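Long-range contacts in periplasmic binding protein (Veillonella parvula, PDB 4OVK), which probably captures a solute outside the cell membrane and delivers it to an ABC transporter for import: residues Ala35-Pro40 with Asn88-Asn93; Tyr66-Phe71 with Ala271-Tyr276. All blocks are in the same frame, centred on the assembly; numbering follows the deposited sequence.

Contact 1 of 2, residues Ala35-Pro40 with Asn88-Asn93; sequences AIVPIP and NNFNVN
Val37 and Phe90 bring the two backbones nearest, 6.8 Å between their CA atoms, where the chain leaves a strand on one side and runs through an irregular loop on the other. No hydrogen bond spans the gap; the contact is made by apolar side chains. Val37 divides its two methyls between two partners. CG1, anti to the backbone N (chi1 166°), meets the edge of the Phe90 ring near its plane, 3.7 Å from CD1, while CG2 touches CG2 of Val92 at 4.2 Å. The carbonyl O of Val37 also lies in the ring plane, 3.8 Å from Phe90 CE1. Farther round the ring, Ile39 crosses Phe90 at about a right angle and brings its CD1 to 4.0 Å from CZ. With an alanine at Phe90, Val37 CG1 and Ile39 CD1 would probably lose their shared partner, opening a gap between the strand end and the loop. Trp108 packs edge-to-face with Phe90, and His59 meets the same ring with the planes inclined. The contact joins the C-terminal end of strand 34-36, an inner strand of one lobe's four-stranded parallel sheet, to the loop before helix 94-100; Val37 also packs on Val105 and Ile107 of the adjacent strand 104-108. Asn93 is the N-cap of that helix through a side-chain bond to Glu96 N.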
loop_
_atom_site.group_PDB
_atom_site.type_symbol
_atom_site.label_atom_id
_atom_site.label_comp_id
_atom_site.label_asym_id
_atom_site.label_seq_id
_atom_site.Cartn_x
_atom_site.Cartn_y
_atom_site.Cartn_z
ATOM N N ALA A 35 -4.390 -18.989 -3.332
ATOM C CA ALA A 35 -2.959 -18.673 -3.248
ATOM C C ALA A 35 -2.687 -17.369 -4.003
ATOM O O ALA A 35 -3.303 -17.099 -5.039
ATOM C CB ALA A 35 -2.108 -19.794 -3.805
ATOM N N ILE A 36 -1.748 -16.573 -3.485
ATOM C CA ILE A 36 -1.561 -15.214 -3.954
ATOM C C ILE A 36 -0.094 -14.929 -4.222
ATOM O O ILE A 36 0.716 -14.912 -3.308
ATOM C CB ILE A 36 -2.129 -14.204 -2.931
ATOM C CG1 ILE A 36 -3.576 -14.547 -2.597
ATOM C CG2 ILE A 36 -2.015 -12.775 -3.458
ATOM C CD1 ILE A 36 -4.011 -14.196 -1.210
ATOM N N VAL A 37 0.239 -14.715 -5.498
ATOM C CA VAL A 37 1.601 -14.394 -5.903
ATOM C C VAL A 37 1.990 -12.926 -5.628
ATOM O O VAL A 37 3.046 -12.677 -5.037
ATOM C CB VAL A 37 1.833 -14.777 -7.386
ATOM C CG1 VAL A 37 3.123 -14.160 -7.937
ATOM C CG2 VAL A 37 1.835 -16.291 -7.515
ATOM N N PRO A 38 1.154 -11.950 -6.042
ATOM C CA PRO A 38 1.548 -10.536 -5.848
ATOM C C PRO A 38 1.644 -10.165 -4.371
ATOM O O PRO A 38 0.801 -10.569 -3.583
ATOM C CB PRO A 38 0.417 -9.762 -6.528
ATOM C CG PRO A 38 -0.144 -10.717 -7.530
ATOM C CD PRO A 38 -0.047 -12.058 -6.883
ATOM N N ILE A 39 2.660 -9.395 -4.008
ATOM C CA ILE A 39 2.965 -9.173 -2.591
ATOM C C ILE A 39 1.853 -8.415 -1.845
ATOM O O ILE A 39 1.410 -8.867 -0.792
ATOM C CB ILE A 39 4.339 -8.503 -2.399
ATOM C CG1 ILE A 39 5.459 -9.436 -2.896
ATOM C CG2 ILE A 39 4.554 -8.155 -0.929
ATOM C CD1 ILE A 39 6.794 -8.749 -3.080
ATOM N N PRO A 40 1.390 -7.271 -2.378
ATOM C CA PRO A 40 0.355 -6.525 -1.631
ATOM C C PRO A 40 -1.038 -7.168 -1.618
ATOM O O PRO A 40 -1.916 -6.776 -0.827
ATOM C CB PRO A 40 0.283 -5.173 -2.363
ATOM C CG PRO A 40 0.977 -5.356 -3.654
ATOM C CD PRO A 40 1.869 -6.550 -3.574
ATOM N N ASN A 88 11.238 -14.728 -4.899
ATOM C CA ASN A 88 11.271 -13.252 -5.018
ATOM C C ASN A 88 11.206 -12.716 -6.429
ATOM O O ASN A 88 10.886 -11.550 -6.632
ATOM C CB ASN A 88 12.527 -12.668 -4.359
ATOM C CG ASN A 88 12.331 -12.390 -2.893
ATOM O OD1 ASN A 88 11.249 -12.609 -2.362
ATOM N ND2 ASN A 88 13.372 -11.890 -2.227
ATOM N N ASN A 89 11.540 -13.549 -7.405
ATOM C CA ASN A 89 11.408 -13.156 -8.794
ATOM C C ASN A 89 10.068 -13.624 -9.356
ATOM O O ASN A 89 9.855 -13.619 -10.567
ATOM C CB ASN A 89 12.605 -13.683 -9.582
ATOM C CG ASN A 89 13.926 -13.173 -9.021
ATOM O OD1 ASN A 89 14.045 -12.883 -7.816
ATOM N ND2 ASN A 89 14.924 -13.051 -9.887
ATOM N N PHE A 90 9.167 -14.021 -8.457
ATOM C CA PHE A 90 7.786 -14.418 -8.788
ATOM C C PHE A 90 7.702 -15.723 -9.597
ATOM O O PHE A 90 6.663 -16.036 -10.206
ATOM C CB PHE A 90 7.011 -13.259 -9.450
ATOM C CG PHE A 90 6.923 -12.029 -8.588
ATOM C CD1 PHE A 90 6.012 -11.960 -7.537
ATOM C CD2 PHE A 90 7.761 -10.940 -8.811
ATOM C CE1 PHE A 90 5.938 -10.835 -6.730
ATOM C CE2 PHE A 90 7.689 -9.810 -8.008
ATOM C CZ PHE A 90 6.777 -9.760 -6.969
ATOM N N ASN A 91 8.783 -16.503 -9.560
ATOM C CA ASN A 91 8.792 -17.830 -10.161
ATOM C C ASN A 91 8.040 -18.810 -9.288
ATOM O O ASN A 91 8.330 -18.944 -8.110
ATOM C CB ASN A 91 10.221 -18.317 -10.352
ATOM C CG ASN A 91 10.987 -17.465 -11.331
ATOM O OD1 ASN A 91 10.517 -17.198 -12.437
ATOM N ND2 ASN A 91 12.165 -17.021 -10.929
ATOM N N VAL A 92 7.087 -19.507 -9.888
ATOM C CA VAL A 92 6.224 -20.411 -9.155
ATOM C C VAL A 92 6.815 -21.817 -9.113
ATOM O O VAL A 92 7.276 -22.337 -10.123
ATOM C CB VAL A 92 4.813 -20.439 -9.779
ATOM C CG1 VAL A 92 3.956 -21.517 -9.138
ATOM C CG2 VAL A 92 4.155 -19.075 -9.621
ATOM N N ASN A 93 6.797 -22.422 -7.932
ATOM C CA ASN A 93 7.145 -23.825 -7.772
ATOM C C ASN A 93 5.878 -24.646 -8.042
ATOM O O ASN A 93 5.006 -24.782 -7.173
ATOM C CB ASN A 93 7.693 -24.066 -6.365
ATOM C CG ASN A 93 8.013 -25.527 -6.088
ATOM O OD1 ASN A 93 7.570 -26.430 -6.784
ATOM N ND2 ASN A 93 8.772 -25.754 -5.038
#

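Contact 2 of 2, residues Tyr66-Phe71 with Ala271-Tyr276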
loop_
_atom_site.group_PDB
_atom_site.type_symbol
_atom_site.label_atom_id
_atom_site.label_comp_id
_atom_site.label_asym_id
_atom_site.label_seq_id
_atom_site.Cartn_x
_atom_site.Cartn_y
_atom_site.Cartn_z
ATOM N N TYR A 66 3.660 -8.978 6.796
ATOM C CA TYR A 66 2.670 -9.408 7.782
ATOM C C TYR A 66 3.230 -9.423 9.219
ATOM O O TYR A 66 2.571 -8.929 10.143
ATOM C CB TYR A 66 2.123 -10.781 7.369
ATOM C CG TYR A 66 1.467 -11.600 8.436
ATOM C CD1 TYR A 66 0.108 -11.466 8.707
ATOM C CD2 TYR A 66 2.196 -12.537 9.162
ATOM C CE1 TYR A 66 -0.508 -12.247 9.678
ATOM C CE2 TYR A 66 1.594 -13.322 10.123
ATOM C CZ TYR A 66 0.247 -13.178 10.387
ATOM O OH TYR A 66 -0.322 -13.989 11.342
ATOM N N GLU A 67 4.438 -9.968 9.392
ATOM C CA GLU A 67 5.030 -10.120 10.703
ATOM C C GLU A 67 5.300 -8.751 11.324
ATOM O O GLU A 67 5.294 -8.621 12.544
ATOM C CB GLU A 67 6.345 -10.920 10.655
ATOM C CG GLU A 67 6.238 -12.373 10.197
ATOM C CD GLU A 67 5.432 -13.278 11.111
ATOM O OE1 GLU A 67 5.124 -12.906 12.261
ATOM O OE2 GLU A 67 5.114 -14.398 10.670
ATOM N N ALA A 68 5.530 -7.746 10.481
ATOM C CA ALA A 68 5.927 -6.401 10.936
ATOM C C ALA A 68 4.765 -5.427 11.121
ATOM O O ALA A 68 4.978 -4.275 11.507
ATOM C CB ALA A 68 6.907 -5.802 9.942
ATOM N N SER A 69 3.546 -5.860 10.841
ATOM C CA SER A 69 2.420 -4.943 10.849
ATOM C C SER A 69 1.272 -5.437 11.705
ATOM O O SER A 69 1.281 -6.566 12.209
ATOM C CB SER A 69 1.933 -4.714 9.415
ATOM O OG SER A 69 1.235 -5.847 8.940
ATOM N N ILE A 70 0.275 -4.568 11.839
ATOM C CA ILE A 70 -0.982 -4.862 12.546
ATOM C C ILE A 70 -1.709 -6.065 11.929
ATOM O O ILE A 70 -2.511 -6.716 12.587
ATOM C CB ILE A 70 -1.922 -3.619 12.544
ATOM C CG1 ILE A 70 -3.141 -3.804 13.464
ATOM C CG2 ILE A 70 -2.429 -3.292 11.138
ATOM C CD1 ILE A 70 -2.880 -3.494 14.916
ATOM N N PHE A 71 -1.393 -6.369 10.669
ATOM C CA PHE A 71 -1.927 -7.555 9.981
ATOM C C PHE A 71 -1.775 -8.808 10.862
ATOM O O PHE A 71 -2.693 -9.639 10.953
ATOM C CB PHE A 71 -1.175 -7.736 8.631
ATOM C CG PHE A 71 -1.903 -8.549 7.586
ATOM C CD1 PHE A 71 -3.160 -9.113 7.802
ATOM C CD2 PHE A 71 -1.298 -8.744 6.355
ATOM C CE1 PHE A 71 -3.781 -9.848 6.813
ATOM C CE2 PHE A 71 -1.920 -9.473 5.362
ATOM C CZ PHE A 71 -3.159 -10.032 5.596
ATOM N N ALA A 271 6.202 7.703 7.333
ATOM C CA ALA A 271 4.912 7.336 6.760
ATOM C C ALA A 271 4.228 6.264 7.608
ATOM O O ALA A 271 4.885 5.337 8.091
ATOM C CB ALA A 271 5.076 6.825 5.344
ATOM N N PRO A 272 2.910 6.370 7.771
ATOM C CA PRO A 272 2.185 5.310 8.467
ATOM C C PRO A 272 2.191 3.975 7.725
ATOM O O PRO A 272 2.489 3.907 6.516
ATOM C CB PRO A 272 0.757 5.844 8.543
ATOM C CG PRO A 272 0.866 7.288 8.286
ATOM C CD PRO A 272 2.009 7.450 7.344
HETATM N N MSE A 273 1.868 2.928 8.466
HETATM C CA MSE A 273 1.662 1.603 7.901
HETATM C C MSE A 273 0.537 0.922 8.634
HETATM O O MSE A 273 0.581 0.782 9.846
HETATM C CB MSE A 273 2.959 0.825 8.020
HETATM C CG MSE A 273 2.721 -0.646 7.705
HETATM SE SE MSE A 273 4.464 -1.444 7.363
HETATM C CE MSE A 273 4.734 -2.025 9.214
ATOM N N GLY A 274 -0.473 0.490 7.883
ATOM C CA GLY A 274 -1.589 -0.251 8.411
ATOM C C GLY A 274 -1.360 -1.718 8.107
ATOM O O GLY A 274 -0.356 -2.277 8.534
ATOM N N ILE A 275 -2.280 -2.295 7.341
ATOM C CA ILE A 275 -2.258 -3.713 7.028
ATOM C C ILE A 275 -1.076 -4.047 6.107
ATOM O O ILE A 275 -0.560 -5.171 6.120
ATOM C CB ILE A 275 -3.615 -4.127 6.417
ATOM C CG1 ILE A 275 -3.841 -5.631 6.598
ATOM C CG2 ILE A 275 -3.732 -3.612 4.989
ATOM C CD1 ILE A 275 -5.230 -6.079 6.236
ATOM N N TYR A 276 -0.645 -3.047 5.341
ATOM C CA TYR A 276 0.475 -3.129 4.409
ATOM C C TYR A 276 1.034 -1.709 4.396
ATOM O O TYR A 276 0.380 -0.766 4.906
ATOM C CB TYR A 276 -0.001 -3.572 3.011
ATOM C CG TYR A 276 1.139 -3.969 2.094
ATOM C CD1 TYR A 276 1.870 -5.131 2.322
ATOM C CD2 TYR A 276 1.517 -3.166 1.028
ATOM C CE1 TYR A 276 2.933 -5.479 1.512
ATOM C CE2 TYR A 276 2.566 -3.518 0.202
ATOM C CZ TYR A 276 3.274 -4.666 0.453
ATOM O OH TYR A 276 4.327 -5.000 -0.364
HETATM O O HOH W 1 1.562 -6.645 5.821
HETATM O O HOH W 2 0.990 -1.915 11.139
#
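Phe71 and Ile275 meet because each sends its gamma carbon anti to the backbone N: CG of Phe71 at chi1 -158° and CG1 of Ile275 at chi1 -157°. In the conformer described here (Ile275 and Ser69 each have a second), CG1 of Ile275 lies over one face of the phenyl ring, 3.9 Å from its centroid and 22° off the normal, a CH-pi contact. CD1 continues along the rim toward CD1 and CE1 of Phe71. Tyr66 CD1 lies over the opposite face, so the ring is held between an aliphatic branch and an aromatic carbon.

Two waters bridge the segments. One donates to Ile275 O at 2.6 Å and is hydrogen-bonded to Ser69 OG; the second accepts from Ile70 N at 2.8 Å and donates to Gly274 O. Ser69 OG also accepts from Phe71 N at 3.2 Å, a somewhat bent capping bond at the turn into the next helix. Beside these bridges, Ile70 CG2 rests 3.5 Å from Gly274 O. Selenomethionine Met273, bent at its SE-CG bond, sets CE 3.2 Å from Ala68 O and also near Ser69 CB.

The turn from helix 60-67 into helix 71-74 thus meets the loop leaving strand 268-270 of the second parallel sheet, consistent with a junction between the two lobes of a periplasmic binding protein. Tyr46 of helix 41-49 meets the Phe71 ring edge-to-face and also touches Ile275, while Tyr314 and Tyr318 of helix 306-318 pack on Ile70 and Ile275.

The two contacts, with centres about 19 Å apart, are both partly buried, but contact 2 lies nearer the middle of the chain, about 9 Å from its centre against 17 Å for contact 1. Contact 1 stays close to one parallel sheet and is apolar, with no hydrogen bond across its segments. Contact 2 reaches from the turn after helix 60-67 to the loop leaving the other sheet, and adds bridging waters to its aromatic packing, as suits a place between two lobes rather than within one. They touch directly: Ile39 CG2 lies 3.2 Å from Tyr276 OH, and Pro40 packs on the same tyrosine ring.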